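Local atomic coordinates of computationally designed four-helix bundle protein (Synthetic construct, PDB entry 3U3B), a protein that is of unknown function but folds as a hyperthermostable four-helix bundle whose hydrophobic core was completely redesigned by computation. Residues Arg44-Met49 / Thr67-Val72. Numbering follows the deposited sequence.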
loop_
_atom_site.group_PDB
_atom_site.type_symbol
_atom_site.label_atom_id
_atom_site.label_comp_id
_atom_site.label_asym_id
_atom_site.label_seq_id
_atom_site.Cartn_x
_atom_site.Cartn_y
_atom_site.Cartn_z
ATOM N N ARG A 44 -5.724 -2.186 -6.028
ATOM C CA ARG A 44 -7.001 -1.649 -5.509
ATOM C C ARG A 44 -6.983 -1.372 -3.984
ATOM O O ARG A 44 -7.633 -0.425 -3.520
ATOM C CB ARG A 44 -8.212 -2.494 -5.938
ATOM C CG ARG A 44 -8.555 -2.350 -7.442
ATOM C CD ARG A 44 -9.792 -3.142 -7.886
ATOM N NE ARG A 44 -9.590 -4.589 -7.714
ATOM C CZ ARG A 44 -9.289 -5.456 -8.671
ATOM N NH1 ARG A 44 -9.182 -5.089 -9.939
ATOM N NH2 ARG A 44 -9.130 -6.724 -8.353
ATOM N N LEU A 45 -6.237 -2.168 -3.220
ATOM C CA LEU A 45 -6.040 -1.934 -1.807
ATOM C C LEU A 45 -5.275 -0.641 -1.578
ATOM O O LEU A 45 -5.683 0.192 -0.738
ATOM C CB LEU A 45 -5.306 -3.106 -1.143
ATOM C CG LEU A 45 -6.159 -4.351 -0.910
ATOM C CD1 LEU A 45 -5.263 -5.568 -0.638
ATOM C CD2 LEU A 45 -7.168 -4.153 0.221
ATOM N N VAL A 46 -4.195 -0.452 -2.327
ATOM C CA VAL A 46 -3.380 0.748 -2.192
ATOM C C VAL A 46 -4.177 2.006 -2.595
ATOM O O VAL A 46 -4.052 3.068 -1.955
ATOM C CB VAL A 46 -2.086 0.623 -2.995
ATOM C CG1 VAL A 46 -1.286 1.909 -2.981
ATOM C CG2 VAL A 46 -1.227 -0.527 -2.447
ATOM N N HIS A 47 -4.997 1.890 -3.647
ATOM C CA HIS A 47 -5.848 2.986 -4.103
ATOM C C HIS A 47 -6.844 3.395 -3.018
ATOM O O HIS A 47 -7.172 4.586 -2.850
ATOM C CB HIS A 47 -6.592 2.534 -5.369
ATOM C CG HIS A 47 -7.269 3.630 -6.117
ATOM N ND1 HIS A 47 -8.585 3.974 -5.908
ATOM C CD2 HIS A 47 -6.823 4.445 -7.102
ATOM C CE1 HIS A 47 -8.917 4.969 -6.703
ATOM N NE2 HIS A 47 -7.869 5.270 -7.445
ATOM N N THR A 48 -7.352 2.396 -2.309
ATOM C CA THR A 48 -8.272 2.593 -1.188
ATOM C C THR A 48 -7.572 3.362 -0.041
ATOM O O THR A 48 -8.113 4.319 0.526
ATOM C CB THR A 48 -8.810 1.236 -0.697
ATOM O OG1 THR A 48 -9.590 0.632 -1.740
ATOM C CG2 THR A 48 -9.668 1.382 0.524
ATOM N N MET A 49 -6.366 2.943 0.291
ATOM C CA MET A 49 -5.565 3.621 1.314
ATOM C C MET A 49 -5.260 5.063 0.946
ATOM O O MET A 49 -5.292 5.948 1.801
ATOM C CB MET A 49 -4.250 2.875 1.494
ATOM C CG MET A 49 -4.411 1.494 2.059
ATOM S SD MET A 49 -2.779 0.854 2.577
ATOM C CE MET A 49 -1.997 0.405 1.046
ATOM N N THR A 67 3.406 6.579 -5.131
ATOM C CA THR A 67 4.583 5.968 -5.747
ATOM C C THR A 67 4.397 4.467 -5.945
ATOM O O THR A 67 4.780 3.920 -6.982
ATOM C CB THR A 67 5.851 6.209 -4.919
ATOM O OG1 THR A 67 6.113 7.618 -4.822
ATOM C CG2 THR A 67 7.014 5.552 -5.586
ATOM N N ILE A 68 3.818 3.789 -4.959
ATOM C CA ILE A 68 3.568 2.365 -5.088
ATOM C C ILE A 68 2.564 2.072 -6.227
ATOM O O ILE A 68 2.770 1.158 -7.006
ATOM C CB ILE A 68 3.068 1.757 -3.761
ATOM C CG1 ILE A 68 4.148 1.871 -2.669
ATOM C CG2 ILE A 68 2.611 0.332 -3.976
ATOM C CD1 ILE A 68 3.582 1.739 -1.254
ATOM N N MET A 69 1.486 2.850 -6.316
ATOM C CA MET A 69 0.520 2.665 -7.385
ATOM C C MET A 69 1.166 2.842 -8.757
ATOM O O MET A 69 0.879 2.082 -9.691
ATOM C CB MET A 69 -0.648 3.652 -7.232
ATOM C CG MET A 69 -1.481 3.355 -6.021
ATOM S SD MET A 69 -2.555 4.764 -5.600
ATOM C CE MET A 69 -3.379 4.978 -7.166
ATOM N N ASN A 70 2.052 3.822 -8.890
ATOM C CA ASN A 70 2.734 3.987 -10.163
ATOM C C ASN A 70 3.496 2.728 -10.561
ATOM O O ASN A 70 3.416 2.301 -11.719
ATOM C CB ASN A 70 3.694 5.177 -10.142
ATOM C CG ASN A 70 2.975 6.509 -10.154
ATOM O OD1 ASN A 70 1.774 6.587 -10.442
ATOM N ND2 ASN A 70 3.715 7.574 -9.852
ATOM N N LEU A 71 4.228 2.146 -9.613
ATOM C CA LEU A 71 5.015 0.949 -9.887
ATOM C C LEU A 71 4.106 -0.231 -10.209
ATOM O O LEU A 71 4.327 -0.940 -11.187
ATOM C CB LEU A 71 5.913 0.612 -8.691
ATOM C CG LEU A 71 7.021 -0.412 -8.943
ATOM C CD1 LEU A 71 7.971 0.048 -10.045
ATOM C CD2 LEU A 71 7.783 -0.652 -7.654
ATOM N N VAL A 72 3.069 -0.427 -9.405
ATOM C CA VAL A 72 2.178 -1.541 -9.643
ATOM C C VAL A 72 1.419 -1.350 -10.952
ATOM O O VAL A 72 1.248 -2.301 -11.723
ATOM C CB VAL A 72 1.234 -1.794 -8.457
ATOM C CG1 VAL A 72 0.294 -2.927 -8.795
ATOM C CG2 VAL A 72 2.035 -2.160 -7.241
#
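The imidazole of His47 meets Met69 at its edge: the terminal methyl CE of Met69 lies near the ring plane, 3.5 Å from CD2 of His47. The thioether sulfur stands further back and oblique to the ring, with SD of Met69 5.5 Å from the His47 centroid and 63° off the ring normal. It is the methyl, therefore, that touches the imidazole, through a ring carbon and not through either nitrogen. The bend of Met69 at its last torsion (chi3 54°) carries CE across to that edge, while SD of Met69 rests 4.0 Å from CA of His47.

Nearer the root of the methionine, the side chains of Val46 and Met69 pass side by side, pointing opposite ways. Val46 CG1 presses on Met69 CG at 3.4 Å, tighter than usual for two carbons. The other branch, CG2 of Val46, makes a looser contact with CG2 of Ile68 at 4.2 Å.

These side chains join helices 36-56 and 59-76 of the four-helix bundle; segments 44-49 and 67-72 run nearly antiparallel (157°), their axes 9.7 Å apart at closest approach. Val46 also touches Leu65 of helix 59-76, and Met69 also touches Tyr43 and Lys50 of helix 36-56. An alanine in place of Met69 would probably leave the CD2 edge of His47 without its methyl partner and open a gap beside Val46 CG1.

No hydrogen bond crosses between the two segments. The contact is made by apolar side chains and by a methyl at the imidazole edge, the sulfur adding at most a minor, long-range contribution, and it grades from buried Val46 and Ile68 to exposed His47, which is consistent with a fit set by apolar packing.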